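Local coordinates for protein RNA-dependent RNA Polymerase (Bombyx mori cytoplasmic polyhedrosis virus, PDB 6TZ0) that transcribes and replicates the viral double-stranded RNA genome as an RNA-directed RNA polymerase, making plus strands by fully conservative transcription, at residues N419-S424 with D495-S500; E464-S469 with C609-A614; T856-E861 with Y876-I881; R872-D877 with I1186-T1191. All blocks are in the same frame, centred on the assembly; numbering follows the deposited sequence.

From the N terminus, interaction 1 is the first to open: the end of helix 413-422 meets helix 494-499, closing a loop of 70 residues. Inside that loop interaction 2 begins, on helix 464-469, and it closes only at helix 604-614, so the two cross along the chain. In space they touch through the salt bridge Asp495-Arg465, their centres about 15 Å apart, and both belong to the central polymerase domain. Interaction 3 follows in series with a short loop, 856-861 onto 876-881. Interaction 4 starts on the same helix 873-878 and runs to 1186-1191; its centre lies about 7 Å from that of interaction 3, across the chain's centre from the first pair.

Interaction 1 of 4, residues N419-S424 with D495-S500; sequences NFLTTS and DRLFLS
Leu497 carries this contact, its isobutyl group reaching from helix 494-499 to Phe420 and Leu421 near the end of helix 413-422. The backbones stay well apart, with Leu421 CA and Leu497 CA 9.9 Å from each other, so side chains alone bridge the gap. Going along 495-500, Asp495 anchors the start of the segment by a salt bridge with Arg465, and Arg496 hydrogen-bonds to Ala472 O. At Leu497 the CA-CB bond points toward helix 413-422, and with CG anti to the backbone N (chi1 -169°) the branch continues toward the Phe420 ring. Leu497 CD2 comes to 3.8 Å from Phe420 CE2, close to the plane of the ring and therefore at its edge; Leu497 CG stands 4.0 Å from the same CE2. Phe420 is likewise extended, CG anti to its N (chi1 -179°), presenting that edge. Leu421 adds a looser touch, its CD2 4.5 Å from Leu497 CD2. At the end of the segment, Ser500 OG donates to Leu497 O at 3.1 Å, approaching from above the carbonyl plane. Pro426 and Arg449 also pack on Leu497. With 100 Å² buried and apolar contacts only, this is a small helix-helix packing, consistent with the fingers of a right-hand RNA polymerase fold.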
loop_
_atom_site.group_PDB
_atom_site.type_symbol
_atom_site.label_atom_id
_atom_site.label_comp_id
_atom_site.label_asym_id
_atom_site.label_seq_id
_atom_site.Cartn_x
_atom_site.Cartn_y
_atom_site.Cartn_z
ATOM N N ASN A 419 -5.056 -16.378 -2.202
ATOM C CA ASN A 419 -6.049 -15.370 -2.559
ATOM C C ASN A 419 -5.534 -13.962 -2.312
ATOM O O ASN A 419 -5.942 -13.024 -3.000
ATOM C CB ASN A 419 -7.336 -15.591 -1.771
ATOM C CG ASN A 419 -8.038 -16.869 -2.156
ATOM O OD1 ASN A 419 -8.070 -17.243 -3.325
ATOM N ND2 ASN A 419 -8.617 -17.546 -1.173
ATOM N N PHE A 420 -4.654 -13.798 -1.333
ATOM C CA PHE A 420 -4.044 -12.505 -1.076
ATOM C C PHE A 420 -3.085 -12.125 -2.193
ATOM O O PHE A 420 -2.919 -10.941 -2.500
ATOM C CB PHE A 420 -3.336 -12.571 0.272
ATOM C CG PHE A 420 -2.678 -11.305 0.691
ATOM C CD1 PHE A 420 -3.420 -10.254 1.193
ATOM C CD2 PHE A 420 -1.303 -11.183 0.623
ATOM C CE1 PHE A 420 -2.802 -9.098 1.600
ATOM C CE2 PHE A 420 -0.685 -10.032 1.021
ATOM C CZ PHE A 420 -1.436 -8.994 1.519
ATOM N N LEU A 421 -2.433 -13.115 -2.801
ATOM C CA LEU A 421 -1.561 -12.817 -3.932
ATOM C C LEU A 421 -2.364 -12.541 -5.198
ATOM O O LEU A 421 -2.041 -11.618 -5.954
ATOM C CB LEU A 421 -0.574 -13.956 -4.162
ATOM C CG LEU A 421 0.466 -14.116 -3.066
ATOM C CD1 LEU A 421 1.310 -15.315 -3.369
ATOM C CD2 LEU A 421 1.317 -12.876 -2.952
ATOM N N THR A 422 -3.412 -13.332 -5.454
ATOM C CA THR A 422 -4.211 -13.113 -6.658
ATOM C C THR A 422 -5.071 -11.862 -6.539
ATOM O O THR A 422 -5.374 -11.214 -7.546
ATOM C CB THR A 422 -5.102 -14.317 -6.954
ATOM O OG1 THR A 422 -5.994 -14.538 -5.856
ATOM C CG2 THR A 422 -4.276 -15.562 -7.198
ATOM N N THR A 423 -5.484 -11.512 -5.327
ATOM C CA THR A 423 -6.400 -10.404 -5.101
ATOM C C THR A 423 -5.880 -9.520 -3.979
ATOM O O THR A 423 -5.693 -9.995 -2.853
ATOM C CB THR A 423 -7.802 -10.915 -4.754
ATOM O OG1 THR A 423 -8.333 -11.659 -5.858
ATOM C CG2 THR A 423 -8.726 -9.759 -4.421
ATOM N N SER A 424 -5.635 -8.246 -4.307
ATOM C CA SER A 424 -5.374 -7.171 -3.341
ATOM C C SER A 424 -4.108 -7.417 -2.515
ATOM O O SER A 424 -4.137 -7.455 -1.284
ATOM C CB SER A 424 -6.588 -6.934 -2.437
ATOM O OG SER A 424 -6.336 -5.906 -1.495
ATOM N N ASP A 495 8.304 -13.181 0.533
ATOM C CA ASP A 495 8.550 -13.861 1.792
ATOM C C ASP A 495 8.571 -12.909 2.979
ATOM O O ASP A 495 8.071 -13.263 4.055
ATOM C CB ASP A 495 9.853 -14.635 1.695
ATOM C CG ASP A 495 9.841 -15.639 0.575
ATOM O OD1 ASP A 495 8.761 -16.196 0.287
ATOM O OD2 ASP A 495 10.904 -15.841 -0.046
ATOM N N ARG A 496 9.112 -11.700 2.809
ATOM C CA ARG A 496 8.870 -10.655 3.797
ATOM C C ARG A 496 7.404 -10.266 3.846
ATOM O O ARG A 496 6.909 -9.872 4.905
ATOM C CB ARG A 496 9.708 -9.416 3.507
ATOM C CG ARG A 496 11.166 -9.535 3.819
ATOM C CD ARG A 496 11.809 -8.193 3.557
ATOM N NE ARG A 496 13.253 -8.182 3.748
ATOM C CZ ARG A 496 13.844 -7.904 4.902
ATOM N NH1 ARG A 496 13.115 -7.626 5.973
ATOM N NH2 ARG A 496 15.166 -7.904 4.984
ATOM N N LEU A 497 6.700 -10.365 2.719
ATOM C CA LEU A 497 5.258 -10.166 2.737
ATOM C C LEU A 497 4.567 -11.316 3.450
ATOM O O LEU A 497 3.517 -11.133 4.070
ATOM C CB LEU A 497 4.742 -10.018 1.308
ATOM C CG LEU A 497 3.303 -9.553 1.126
ATOM C CD1 LEU A 497 3.150 -8.148 1.647
ATOM C CD2 LEU A 497 2.874 -9.637 -0.318
ATOM N N PHE A 498 5.153 -12.509 3.379
ATOM C CA PHE A 498 4.583 -13.675 4.032
ATOM C C PHE A 498 4.774 -13.626 5.539
ATOM O O PHE A 498 3.944 -14.161 6.278
ATOM C CB PHE A 498 5.214 -14.937 3.452
ATOM C CG PHE A 498 4.649 -16.209 3.996
ATOM C CD1 PHE A 498 3.428 -16.678 3.556
ATOM C CD2 PHE A 498 5.343 -16.938 4.947
ATOM C CE1 PHE A 498 2.906 -17.848 4.044
ATOM C CE2 PHE A 498 4.823 -18.108 5.443
ATOM C CZ PHE A 498 3.605 -18.563 4.990
ATOM N N LEU A 499 5.859 -13.010 6.012
ATOM C CA LEU A 499 6.066 -12.901 7.454
ATOM C C LEU A 499 5.057 -11.965 8.105
ATOM O O LEU A 499 4.698 -12.149 9.271
ATOM C CB LEU A 499 7.482 -12.433 7.765
ATOM C CG LEU A 499 8.571 -13.478 7.591
ATOM C CD1 LEU A 499 9.921 -12.853 7.871
ATOM C CD2 LEU A 499 8.296 -14.636 8.530
ATOM N N SER A 500 4.590 -10.962 7.377
ATOM C CA SER A 500 3.608 -10.040 7.918
ATOM C C SER A 500 2.174 -10.464 7.645
ATOM O O SER A 500 1.266 -9.648 7.820
ATOM C CB SER A 500 3.847 -8.646 7.348
ATOM O OG SER A 500 3.639 -8.631 5.950
#

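Interaction 2 of 4, residues E464-S469 with C609-A614; sequences ERIFKS and CALEAA
Ile466 and Leu611 meet methyl to methyl, joining helix 464-469 to helix 604-614 by helix-helix packing in the central polymerase domain. Ile466 CA and Leu611 CA are the nearest pair of the two backbones, 9.5 Å apart. Leu611 holds CG anti to its N (chi1 -168°); its CD2 faces Ile466 and its CD1 faces Phe467. On the opposing helix, CG2 of Ile466 is the branch anti to the backbone N, with CG1 beside that N (chi1 -54°), and CG2 therefore reaches Leu611 CD2 at 3.7 Å. Tyr582, from a loop, packs against both Ile466 and Leu611, and Phe467 also packs on Gly327 of the Viral structural protein 4 chain. The CA-CB bond of Phe467 does not aim at helix 604-614, yet its ring end comes nearer: Phe467 CE1 lies 4.4 Å from Leu611 CD1, which approaches the ring obliquely.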
loop_
_atom_site.group_PDB
_atom_site.type_symbol
_atom_site.label_atom_id
_atom_site.label_comp_id
_atom_site.label_asym_id
_atom_site.label_seq_id
_atom_site.Cartn_x
_atom_site.Cartn_y
_atom_site.Cartn_z
ATOM N N GLU A 464 14.197 -22.526 5.139
ATOM C CA GLU A 464 15.312 -21.653 4.794
ATOM C C GLU A 464 14.913 -20.504 3.883
ATOM O O GLU A 464 15.709 -19.578 3.703
ATOM C CB GLU A 464 16.427 -22.466 4.144
ATOM C CG GLU A 464 17.122 -23.405 5.112
ATOM C CD GLU A 464 17.933 -22.661 6.162
ATOM O OE1 GLU A 464 18.501 -21.598 5.834
ATOM O OE2 GLU A 464 17.993 -23.131 7.317
ATOM N N ARG A 465 13.706 -20.550 3.320
ATOM C CA ARG A 465 13.178 -19.466 2.501
ATOM C C ARG A 465 13.066 -18.159 3.282
ATOM O O ARG A 465 13.385 -17.082 2.759
ATOM C CB ARG A 465 11.827 -19.905 1.943
ATOM C CG ARG A 465 11.092 -18.865 1.173
ATOM C CD ARG A 465 9.926 -19.459 0.421
ATOM N NE ARG A 465 8.908 -20.086 1.257
ATOM C CZ ARG A 465 7.860 -19.454 1.774
ATOM N NH1 ARG A 465 6.981 -20.123 2.501
ATOM N NH2 ARG A 465 7.686 -18.158 1.562
ATOM N N ILE A 466 12.679 -18.245 4.554
ATOM C CA ILE A 466 12.502 -17.058 5.386
ATOM C C ILE A 466 13.848 -16.405 5.689
ATOM O O ILE A 466 14.007 -15.178 5.598
ATOM C CB ILE A 466 11.763 -17.447 6.677
ATOM C CG1 ILE A 466 10.450 -18.168 6.348
ATOM C CG2 ILE A 466 11.526 -16.237 7.532
ATOM C CD1 ILE A 466 9.472 -17.358 5.540
ATOM N N PHE A 467 14.848 -17.220 6.027
ATOM C CA PHE A 467 16.164 -16.671 6.316
ATOM C C PHE A 467 16.839 -16.171 5.053
ATOM O O PHE A 467 17.634 -15.233 5.111
ATOM C CB PHE A 467 17.045 -17.710 7.000
ATOM C CG PHE A 467 16.424 -18.323 8.211
ATOM C CD1 PHE A 467 16.100 -17.552 9.307
ATOM C CD2 PHE A 467 16.234 -19.690 8.279
ATOM C CE1 PHE A 467 15.540 -18.122 10.427
ATOM C CE2 PHE A 467 15.683 -20.268 9.394
ATOM C CZ PHE A 467 15.340 -19.484 10.471
ATOM N N LYS A 468 16.531 -16.778 3.908
ATOM C CA LYS A 468 17.005 -16.246 2.637
ATOM C C LYS A 468 16.396 -14.878 2.353
ATOM O O LYS A 468 17.067 -13.990 1.816
ATOM C CB LYS A 468 16.677 -17.230 1.517
ATOM C CG LYS A 468 17.191 -16.833 0.158
ATOM C CD LYS A 468 16.904 -17.910 -0.866
ATOM C CE LYS A 468 15.427 -17.949 -1.208
ATOM N NZ LYS A 468 15.137 -18.904 -2.313
ATOM N N SER A 469 15.132 -14.681 2.729
ATOM C CA SER A 469 14.505 -13.376 2.547
ATOM C C SER A 469 15.045 -12.318 3.491
ATOM O O SER A 469 15.006 -11.132 3.150
ATOM C CB SER A 469 13.013 -13.462 2.767
ATOM O OG SER A 469 12.718 -13.711 4.128
ATOM N N CYS A 609 4.578 -15.807 14.143
ATOM C CA CYS A 609 4.469 -14.474 14.721
ATOM C C CYS A 609 5.661 -14.143 15.605
ATOM O O CYS A 609 6.138 -13.005 15.597
ATOM C CB CYS A 609 3.166 -14.348 15.500
ATOM S SG CYS A 609 1.720 -14.390 14.453
ATOM N N ALA A 610 6.184 -15.124 16.343
ATOM C CA ALA A 610 7.346 -14.860 17.179
ATOM C C ALA A 610 8.599 -14.657 16.342
ATOM O O ALA A 610 9.436 -13.807 16.668
ATOM C CB ALA A 610 7.544 -16.003 18.165
ATOM N N LEU A 611 8.734 -15.407 15.245
ATOM C CA LEU A 611 9.891 -15.232 14.381
ATOM C C LEU A 611 9.822 -13.921 13.618
ATOM O O LEU A 611 10.862 -13.318 13.337
ATOM C CB LEU A 611 10.009 -16.425 13.433
ATOM C CG LEU A 611 11.291 -16.608 12.619
ATOM C CD1 LEU A 611 11.607 -18.075 12.503
ATOM C CD2 LEU A 611 11.168 -16.023 11.233
ATOM N N GLU A 612 8.621 -13.456 13.285
ATOM C CA GLU A 612 8.511 -12.141 12.671
ATOM C C GLU A 612 8.811 -11.038 13.674
ATOM O O GLU A 612 9.529 -10.087 13.352
ATOM C CB GLU A 612 7.126 -11.964 12.053
ATOM C CG GLU A 612 6.977 -10.726 11.190
ATOM C CD GLU A 612 6.509 -9.518 11.971
ATOM O OE1 GLU A 612 5.755 -9.699 12.945
ATOM O OE2 GLU A 612 6.931 -8.395 11.640
ATOM N N ALA A 613 8.266 -11.137 14.888
ATOM C CA ALA A 613 8.463 -10.095 15.886
ATOM C C ALA A 613 9.895 -10.029 16.392
ATOM O O ALA A 613 10.327 -8.965 16.841
ATOM C CB ALA A 613 7.513 -10.308 17.060
ATOM N N ALA A 614 10.645 -11.124 16.322
ATOM C CA ALA A 614 12.013 -11.117 16.810
ATOM C C ALA A 614 13.036 -10.718 15.758
ATOM O O ALA A 614 14.187 -10.452 16.112
ATOM C CB ALA A 614 12.377 -12.496 17.358
#

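Interaction 3 of 4, residues T856-E861 with Y876-I881; sequences TFTEDE and YDVSNI
Thr858 packs against Asp877, its CA-CB bond directed at the helix that carries the carboxylate, and the two CA atoms lie 6.6 Å apart. Already at the first side-chain atom there is contact: Thr858 CB sits 3.7 Å from Asp877 OD2. From CB the chain forks. CG2, anti to the carbonyl carbon, covers the carboxylate, with Thr858 CG2 3.7 Å from Asp877 CG and 3.8 Å from Asp877 OD1; the same methyl meets Val878 CG2 at 4.2 Å. This is side-chain packing of a loop on helix 873-878, in a region consistent with the C-terminal bracelet of reovirus polymerases; the loop is also joined by backbone hydrogen bonds to a preceding segment, Thr858 with Phe850 and Glu861 with Ala847. The other branch, OG1 (chi1 64°), ends on Phe850 N, whose hydrogen bond it accepts. Asp877 holds Arg852 through OD1 in a salt bridge. Two more acids lie near the other oxygen without touching it: Glu859 OE1 is 5.5 Å, and Glu861 OE2 6.0 Å, from Asp877 OD2.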
loop_
_atom_site.group_PDB
_atom_site.type_symbol
_atom_site.label_atom_id
_atom_site.label_comp_id
_atom_site.label_asym_id
_atom_site.label_seq_id
_atom_site.Cartn_x
_atom_site.Cartn_y
_atom_site.Cartn_z
ATOM N N THR A 856 -38.147 23.026 -32.758
ATOM C CA THR A 856 -38.033 22.648 -31.363
ATOM C C THR A 856 -36.645 22.094 -31.080
ATOM O O THR A 856 -35.896 21.718 -31.985
ATOM C CB THR A 856 -39.096 21.619 -30.984
ATOM O OG1 THR A 856 -38.940 20.451 -31.797
ATOM C CG2 THR A 856 -40.480 22.190 -31.190
ATOM N N PHE A 857 -36.308 22.046 -29.801
ATOM C CA PHE A 857 -34.991 21.635 -29.356
ATOM C C PHE A 857 -35.105 20.435 -28.431
ATOM O O PHE A 857 -36.092 20.278 -27.712
ATOM C CB PHE A 857 -34.281 22.784 -28.639
ATOM C CG PHE A 857 -33.843 23.879 -29.554
ATOM C CD1 PHE A 857 -32.602 23.831 -30.160
ATOM C CD2 PHE A 857 -34.689 24.931 -29.849
ATOM C CE1 PHE A 857 -32.198 24.828 -31.015
ATOM C CE2 PHE A 857 -34.293 25.930 -30.708
ATOM C CZ PHE A 857 -33.045 25.877 -31.291
ATOM N N THR A 858 -34.081 19.588 -28.457
ATOM C CA THR A 858 -33.956 18.556 -27.447
ATOM C C THR A 858 -33.524 19.180 -26.119
ATOM O O THR A 858 -33.260 20.378 -26.015
ATOM C CB THR A 858 -32.960 17.485 -27.886
ATOM O OG1 THR A 858 -31.659 18.064 -28.013
ATOM C CG2 THR A 858 -33.372 16.891 -29.219
ATOM N N GLU A 859 -33.453 18.353 -25.090
ATOM C CA GLU A 859 -33.221 18.862 -23.748
ATOM C C GLU A 859 -31.737 19.021 -23.451
ATOM O O GLU A 859 -30.915 18.188 -23.840
ATOM C CB GLU A 859 -33.882 17.936 -22.732
ATOM C CG GLU A 859 -35.394 18.072 -22.750
ATOM C CD GLU A 859 -36.094 17.023 -21.930
ATOM O OE1 GLU A 859 -35.433 16.040 -21.540
ATOM O OE2 GLU A 859 -37.302 17.190 -21.666
ATOM N N ASP A 860 -31.400 20.120 -22.777
ATOM C CA ASP A 860 -30.047 20.366 -22.288
ATOM C C ASP A 860 -29.770 19.357 -21.187
ATOM O O ASP A 860 -30.246 19.509 -20.062
ATOM C CB ASP A 860 -29.923 21.799 -21.778
ATOM C CG ASP A 860 -28.485 22.221 -21.526
ATOM O OD1 ASP A 860 -27.556 21.418 -21.749
ATOM O OD2 ASP A 860 -28.289 23.373 -21.095
ATOM N N GLU A 861 -29.005 18.319 -21.519
ATOM C CA GLU A 861 -28.863 17.174 -20.633
ATOM C C GLU A 861 -28.042 17.548 -19.411
ATOM O O GLU A 861 -26.926 18.060 -19.528
ATOM C CB GLU A 861 -28.225 16.005 -21.370
ATOM C CG GLU A 861 -29.077 15.472 -22.495
ATOM C CD GLU A 861 -28.467 14.270 -23.174
ATOM O OE1 GLU A 861 -27.331 13.902 -22.822
ATOM O OE2 GLU A 861 -29.122 13.695 -24.065
ATOM N N TYR A 876 -33.152 9.175 -31.506
ATOM C CA TYR A 876 -34.583 9.232 -31.738
ATOM C C TYR A 876 -35.186 10.545 -31.278
ATOM O O TYR A 876 -36.184 10.993 -31.850
ATOM C CB TYR A 876 -35.255 8.062 -31.024
ATOM C CG TYR A 876 -34.874 6.726 -31.601
ATOM C CD1 TYR A 876 -35.554 6.204 -32.689
ATOM C CD2 TYR A 876 -33.814 5.999 -31.078
ATOM C CE1 TYR A 876 -35.209 4.983 -33.225
ATOM C CE2 TYR A 876 -33.456 4.781 -31.612
ATOM C CZ TYR A 876 -34.159 4.281 -32.686
ATOM O OH TYR A 876 -33.818 3.070 -33.232
ATOM N N ASP A 877 -34.591 11.171 -30.262
ATOM C CA ASP A 877 -35.047 12.477 -29.804
ATOM C C ASP A 877 -34.780 13.550 -30.853
ATOM O O ASP A 877 -35.592 14.464 -31.028
ATOM C CB ASP A 877 -34.360 12.826 -28.482
ATOM C CG ASP A 877 -35.036 13.965 -27.744
ATOM O OD1 ASP A 877 -36.094 14.445 -28.196
ATOM O OD2 ASP A 877 -34.497 14.393 -26.702
ATOM N N VAL A 878 -33.656 13.450 -31.571
ATOM C CA VAL A 878 -33.401 14.379 -32.672
ATOM C C VAL A 878 -34.374 14.126 -33.827
ATOM O O VAL A 878 -34.802 15.066 -34.511
ATOM C CB VAL A 878 -31.917 14.279 -33.092
ATOM C CG1 VAL A 878 -31.615 15.086 -34.334
ATOM C CG2 VAL A 878 -31.038 14.789 -31.979
ATOM N N SER A 879 -34.825 12.884 -33.995
ATOM C CA SER A 879 -35.743 12.498 -35.060
ATOM C C SER A 879 -37.213 12.840 -34.769
ATOM O O SER A 879 -38.081 12.284 -35.454
ATOM C CB SER A 879 -35.615 11.000 -35.341
ATOM O OG SER A 879 -34.314 10.680 -35.791
ATOM N N ASN A 880 -37.485 13.725 -33.800
ATOM C CA ASN A 880 -38.822 14.201 -33.418
ATOM C C ASN A 880 -39.719 13.030 -33.004
ATOM O O ASN A 880 -40.656 12.631 -33.695
ATOM C CB ASN A 880 -39.469 15.050 -34.518
ATOM C CG ASN A 880 -40.610 15.902 -33.994
ATOM O OD1 ASN A 880 -40.949 15.851 -32.812
ATOM N ND2 ASN A 880 -41.199 16.702 -34.870
ATOM N N ILE A 881 -39.355 12.483 -31.847
ATOM C CA ILE A 881 -39.939 11.257 -31.315
ATOM C C ILE A 881 -41.431 11.421 -31.008
ATOM O O ILE A 881 -42.204 10.463 -31.107
ATOM C CB ILE A 881 -39.108 10.838 -30.088
ATOM C CG1 ILE A 881 -39.554 9.525 -29.468
ATOM C CG2 ILE A 881 -39.016 11.968 -29.083
ATOM C CD1 ILE A 881 -38.522 9.020 -28.526
#

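Interaction 4 of 4, residues R872-D877 with I1186-T1191; sequences RRLLYD and ILRSIT
Arg873, Leu874 and Asp877 of helix 873-878 all meet a single side chain, Arg1188, at the C-terminal end of helix 1174-1188. The result is a buried arginine-carboxylate cluster tying together two helices of the C-terminal region, consistent with the bracelet of reovirus polymerases. Leu874 CA and Arg1188 CA are the nearest CA pair at 11.6 Å, and Arg1188 spans most of that distance, bent at chi2 (-103°) and straight again from CG to NE. Along 872-877, the straight chain of Arg873 brings its NH1 to 3.4 Å from Arg1188 NH1, which lies at the edge of the Arg873 guanidinium, and the two planes are turned 71° apart. Both atoms are donors, so no bond joins them; the repulsion is presumably eased by Glu861 and Asp877 beside Arg1188. Arg873 hydrogen-bonds through NH2 to Tyr1022 O and makes a cation-pi contact with that ring. Next, Leu874 reaches round with CD1, 4.0 Å from Arg1188 NH2 and near the guanidinium plane, at its edge. A turn later Asp877 completes the set, its carboxylate plane 89° from the guanidinium, while its OD1 is held by Arg852 in a salt bridge. The stronger partner of Arg1188 is Glu861, in a salt bridge with NH2. Asp877 OD2 adds a second, 3.6 Å from Arg1188 NH2 and well out of the guanidinium plane, so charge acts without an N-H aimed at the oxygen.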
loop_
_atom_site.group_PDB
_atom_site.type_symbol
_atom_site.label_atom_id
_atom_site.label_comp_id
_atom_site.label_asym_id
_atom_site.label_seq_id
_atom_site.Cartn_x
_atom_site.Cartn_y
_atom_site.Cartn_z
ATOM N N ARG A 872 -28.432 6.196 -26.615
ATOM C CA ARG A 872 -28.944 5.924 -27.953
ATOM C C ARG A 872 -30.295 6.594 -28.191
ATOM O O ARG A 872 -30.679 6.813 -29.344
ATOM C CB ARG A 872 -29.019 4.406 -28.163
ATOM C CG ARG A 872 -29.345 3.963 -29.574
ATOM C CD ARG A 872 -29.235 2.480 -29.782
ATOM N NE ARG A 872 -29.728 2.126 -31.110
ATOM C CZ ARG A 872 -28.994 2.157 -32.217
ATOM N NH1 ARG A 872 -29.538 1.824 -33.376
ATOM N NH2 ARG A 872 -27.719 2.511 -32.167
ATOM N N ARG A 873 -30.989 6.989 -27.124
ATOM C CA ARG A 873 -32.277 7.656 -27.253
ATOM C C ARG A 873 -32.150 9.060 -27.842
ATOM O O ARG A 873 -33.147 9.613 -28.319
ATOM C CB ARG A 873 -32.948 7.692 -25.878
ATOM C CG ARG A 873 -34.412 8.078 -25.851
ATOM C CD ARG A 873 -34.961 8.003 -24.450
ATOM N NE ARG A 873 -36.351 8.430 -24.403
ATOM C CZ ARG A 873 -36.736 9.679 -24.168
ATOM N NH1 ARG A 873 -35.836 10.623 -23.950
ATOM N NH2 ARG A 873 -38.021 9.982 -24.145
ATOM N N LEU A 874 -30.947 9.640 -27.850
ATOM C CA LEU A 874 -30.759 10.948 -28.471
ATOM C C LEU A 874 -30.915 10.877 -29.985
ATOM O O LEU A 874 -31.359 11.853 -30.605
ATOM C CB LEU A 874 -29.389 11.508 -28.096
ATOM C CG LEU A 874 -29.084 12.950 -28.502
ATOM C CD1 LEU A 874 -30.017 13.901 -27.779
ATOM C CD2 LEU A 874 -27.636 13.289 -28.230
ATOM N N LEU A 875 -30.591 9.724 -30.585
ATOM C CA LEU A 875 -30.800 9.513 -32.016
ATOM C C LEU A 875 -32.268 9.619 -32.390
ATOM O O LEU A 875 -32.602 10.102 -33.477
ATOM C CB LEU A 875 -30.285 8.135 -32.426
ATOM C CG LEU A 875 -28.819 7.757 -32.259
ATOM C CD1 LEU A 875 -28.639 6.288 -32.611
ATOM C CD2 LEU A 875 -27.937 8.626 -33.121
ATOM N N TYR A 876 -33.152 9.175 -31.506
ATOM C CA TYR A 876 -34.583 9.232 -31.738
ATOM C C TYR A 876 -35.186 10.545 -31.278
ATOM O O TYR A 876 -36.184 10.993 -31.850
ATOM C CB TYR A 876 -35.255 8.062 -31.024
ATOM C CG TYR A 876 -34.874 6.726 -31.601
ATOM C CD1 TYR A 876 -35.554 6.204 -32.689
ATOM C CD2 TYR A 876 -33.814 5.999 -31.078
ATOM C CE1 TYR A 876 -35.209 4.983 -33.225
ATOM C CE2 TYR A 876 -33.456 4.781 -31.612
ATOM C CZ TYR A 876 -34.159 4.281 -32.686
ATOM O OH TYR A 876 -33.818 3.070 -33.232
ATOM N N ASP A 877 -34.591 11.171 -30.262
ATOM C CA ASP A 877 -35.047 12.477 -29.804
ATOM C C ASP A 877 -34.780 13.550 -30.853
ATOM O O ASP A 877 -35.592 14.464 -31.028
ATOM C CB ASP A 877 -34.360 12.826 -28.482
ATOM C CG ASP A 877 -35.036 13.965 -27.744
ATOM O OD1 ASP A 877 -36.094 14.445 -28.196
ATOM O OD2 ASP A 877 -34.497 14.393 -26.702
ATOM N N ILE A 1186 -36.673 12.472 -15.535
ATOM C CA ILE A 1186 -36.699 13.564 -14.574
ATOM C C ILE A 1186 -35.285 13.963 -14.167
ATOM O O ILE A 1186 -34.982 15.156 -14.067
ATOM C CB ILE A 1186 -37.592 13.196 -13.377
ATOM C CG1 ILE A 1186 -39.049 13.196 -13.831
ATOM C CG2 ILE A 1186 -37.445 14.182 -12.246
ATOM C CD1 ILE A 1186 -39.980 12.515 -12.884
ATOM N N LEU A 1187 -34.381 12.992 -13.990
ATOM C CA LEU A 1187 -32.984 13.348 -13.729
ATOM C C LEU A 1187 -32.304 13.978 -14.938
ATOM O O LEU A 1187 -31.391 14.792 -14.774
ATOM C CB LEU A 1187 -32.172 12.134 -13.298
ATOM C CG LEU A 1187 -32.318 11.520 -11.917
ATOM C CD1 LEU A 1187 -31.447 10.296 -11.873
ATOM C CD2 LEU A 1187 -31.898 12.504 -10.851
ATOM N N ARG A 1188 -32.722 13.615 -16.150
ATOM C CA ARG A 1188 -32.043 14.096 -17.346
ATOM C C ARG A 1188 -32.345 15.567 -17.623
ATOM O O ARG A 1188 -31.531 16.255 -18.248
ATOM C CB ARG A 1188 -32.439 13.194 -18.523
ATOM C CG ARG A 1188 -31.805 13.451 -19.881
ATOM C CD ARG A 1188 -32.769 14.168 -20.792
ATOM N NE ARG A 1188 -32.251 14.322 -22.146
ATOM C CZ ARG A 1188 -32.439 13.444 -23.122
ATOM N NH1 ARG A 1188 -33.142 12.346 -22.902
ATOM N NH2 ARG A 1188 -31.933 13.673 -24.324
ATOM N N SER A 1189 -33.473 16.079 -17.146
ATOM C CA SER A 1189 -33.964 17.394 -17.548
ATOM C C SER A 1189 -34.398 18.221 -16.349
ATOM O O SER A 1189 -35.512 18.742 -16.303
ATOM C CB SER A 1189 -35.117 17.252 -18.526
ATOM O OG SER A 1189 -36.224 16.630 -17.912
ATOM N N ILE A 1190 -33.524 18.354 -15.351
ATOM C CA ILE A 1190 -33.884 19.108 -14.154
ATOM C C ILE A 1190 -33.837 20.606 -14.435
ATOM O O ILE A 1190 -34.494 21.403 -13.753
ATOM C CB ILE A 1190 -32.958 18.722 -12.988
ATOM C CG1 ILE A 1190 -32.841 17.218 -12.933
ATOM C CG2 ILE A 1190 -33.544 19.147 -11.648
ATOM C CD1 ILE A 1190 -31.903 16.718 -11.924
ATOM N N THR A 1191 -33.084 21.006 -15.462
ATOM C CA THR A 1191 -32.829 22.422 -15.706
ATOM C C THR A 1191 -34.070 23.153 -16.198
ATOM O O THR A 1191 -34.229 24.353 -15.950
ATOM C CB THR A 1191 -31.701 22.579 -16.716
ATOM O OG1 THR A 1191 -32.091 21.979 -17.954
ATOM C CG2 THR A 1191 -30.463 21.892 -16.218
#